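Local coordinates for Lin2960 protein (Listeria innocua, PDB 3OOP) that is of unknown function but, as a member of the MarR family, probably binds DNA and regulates transcription, at residues A[41-46]-A[95-100]. Numbering follows the deposited sequence. Where two conformers were deposited one is given.
Sequences SVLEGI and LSLTDK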
loop_
_atom_site.group_PDB
_atom_site.type_symbol
_atom_site.label_atom_id
_atom_site.label_comp_id
_atom_site.label_asym_id
_atom_site.label_seq_id
_atom_site.Cartn_x
_atom_site.Cartn_y
_atom_site.Cartn_z
ATOM N N SER A 41 -14.800 7.425 15.042
ATOM C CA SER A 41 -14.900 7.570 13.586
ATOM C C SER A 41 -16.226 8.201 13.196
ATOM O O SER A 41 -16.267 9.136 12.384
ATOM C CB SER A 41 -14.752 6.222 12.880
ATOM O OG SER A 41 -13.458 5.698 13.117
ATOM N N VAL A 42 -17.305 7.694 13.779
ATOM C CA VAL A 42 -18.638 8.190 13.465
ATOM C C VAL A 42 -18.840 9.607 14.018
ATOM O O VAL A 42 -19.303 10.488 13.296
ATOM C CB VAL A 42 -19.745 7.206 13.911
ATOM C CG1 VAL A 42 -21.112 7.828 13.730
ATOM C CG2 VAL A 42 -19.655 5.917 13.091
ATOM N N LEU A 43 -18.471 9.824 15.280
ATOM C CA LEU A 43 -18.572 11.151 15.906
ATOM C C LEU A 43 -17.835 12.234 15.130
ATOM O O LEU A 43 -18.396 13.308 14.880
ATOM C CB LEU A 43 -18.012 11.124 17.329
ATOM C CG LEU A 43 -18.901 11.015 18.550
ATOM C CD1 LEU A 43 -18.016 11.156 19.790
ATOM C CD2 LEU A 43 -20.025 12.069 18.565
ATOM N N GLU A 44 -16.574 11.951 14.785
ATOM C CA GLU A 44 -15.730 12.850 13.989
ATOM C C GLU A 44 -16.401 13.197 12.658
ATOM O O GLU A 44 -16.387 14.355 12.221
ATOM C CB GLU A 44 -14.356 12.189 13.755
ATOM C CG GLU A 44 -13.565 12.700 12.550
ATOM C CD GLU A 44 -12.587 11.663 12.015
ATOM O OE1 GLU A 44 -12.672 11.324 10.815
ATOM O OE2 GLU A 44 -11.742 11.172 12.787
ATOM N N GLY A 45 -16.968 12.180 12.006
ATOM C CA GLY A 45 -17.664 12.369 10.734
ATOM C C GLY A 45 -18.885 13.247 10.896
ATOM O O GLY A 45 -19.154 14.103 10.065
ATOM N N ILE A 46 -19.638 13.020 11.967
ATOM C CA ILE A 46 -20.791 13.868 12.270
ATOM C C ILE A 46 -20.358 15.315 12.532
ATOM O O ILE A 46 -20.913 16.243 11.943
ATOM C CB ILE A 46 -21.660 13.294 13.422
ATOM C CG1 ILE A 46 -22.234 11.929 13.019
ATOM C CG2 ILE A 46 -22.803 14.256 13.759
ATOM C CD1 ILE A 46 -22.951 11.156 14.147
ATOM N N LEU A 95 -28.294 13.597 11.528
ATOM C CA LEU A 95 -27.589 13.518 12.801
ATOM C C LEU A 95 -26.755 14.771 13.016
ATOM O O LEU A 95 -26.130 15.272 12.079
ATOM C CB LEU A 95 -26.648 12.314 12.811
ATOM C CG LEU A 95 -27.224 10.983 12.332
ATOM C CD1 LEU A 95 -26.097 10.010 12.017
ATOM C CD2 LEU A 95 -28.165 10.441 13.376
ATOM N N SER A 96 -26.752 15.253 14.256
ATOM C CA SER A 96 -25.957 16.414 14.653
ATOM C C SER A 96 -25.490 16.209 16.085
ATOM O O SER A 96 -26.005 15.352 16.781
ATOM C CB SER A 96 -26.785 17.696 14.565
ATOM O OG SER A 96 -27.408 17.831 13.298
ATOM N N LEU A 97 -24.531 17.012 16.529
ATOM C CA LEU A 97 -24.014 16.884 17.887
ATOM C C LEU A 97 -24.893 17.578 18.919
ATOM O O LEU A 97 -25.495 18.613 18.634
ATOM C CB LEU A 97 -22.597 17.472 17.963
ATOM C CG LEU A 97 -21.525 16.902 17.034
ATOM C CD1 LEU A 97 -20.245 17.718 17.169
ATOM C CD2 LEU A 97 -21.254 15.438 17.316
ATOM N N THR A 98 -24.944 17.007 20.121
ATOM C CA THR A 98 -25.446 17.713 21.294
ATOM C C THR A 98 -24.322 18.587 21.860
ATOM O O THR A 98 -23.160 18.466 21.448
ATOM C CB THR A 98 -25.877 16.730 22.397
ATOM O OG1 THR A 98 -24.742 15.950 22.797
ATOM C CG2 THR A 98 -26.986 15.795 21.911
ATOM N N ASP A 99 -24.654 19.452 22.817
ATOM C CA ASP A 99 -23.620 20.190 23.545
ATOM C C ASP A 99 -22.553 19.262 24.143
ATOM O O ASP A 99 -21.346 19.563 24.083
ATOM C CB ASP A 99 -24.224 21.054 24.654
ATOM C CG ASP A 99 -24.928 22.301 24.124
ATOM O OD1 ASP A 99 -24.830 22.616 22.911
ATOM O OD2 ASP A 99 -25.593 22.968 24.947
ATOM N N LYS A 100 -22.994 18.146 24.719
ATOM C CA LYS A 100 -22.073 17.160 25.283
ATOM C C LYS A 100 -21.208 16.535 24.189
ATOM O O LYS A 100 -20.001 16.375 24.368
ATOM C CB LYS A 100 -22.819 16.075 26.055
ATOM C CG LYS A 100 -21.889 15.166 26.840
ATOM C CD LYS A 100 -22.644 14.018 27.500
ATOM C CE LYS A 100 -21.716 13.210 28.414
ATOM N NZ LYS A 100 -22.451 12.093 29.089
#
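I46 meets the strand with both of its branches because its first torsion, -62°, sets CG2 anti to the backbone N and CG1 anti to the carbonyl carbon. L95 and L97 both carry CG anti to the carbonyl carbon, and from that setting each sends a methyl to one of these branches. The tip of the longer branch, I46 CD1, reaches L95 CD1 at 4.0 Å, the two side chains crossing at a slant. The shorter branch lies against the strand backbone: I46 CG2 is 3.9 Å from S96 CA and equally far from L95 O, and 4.1 Å from L97 CD2. That leucine methyl is shared, since L97 CD2 also touches CD2 of L43, the residue about one helical turn before I46, at 3.8 Å. No hydrogen bond joins the two segments; what holds them is the fit of aliphatic groups, a worked case of a helix laid across a strand: the axes of helix 41-46 and strand 95-97 run at 90° and come within 8.7 Å. The S96 side chain sets off away from the helix and touches E50 and P51. I81 of the adjoining strand packs on L43, I46 and L97, while helix 65-77 adds V72 against L95 and L75 against L43. Immediately after the strand, T98 is the N-cap of helix 99-119, its OG1 hydrogen-bonded to G101 N. Helix 37-49 packed through L43 and I46 on strand 94-97 of the wing hairpin is an arrangement characteristic of the winged helix-turn-helix domain of MarR-type regulators.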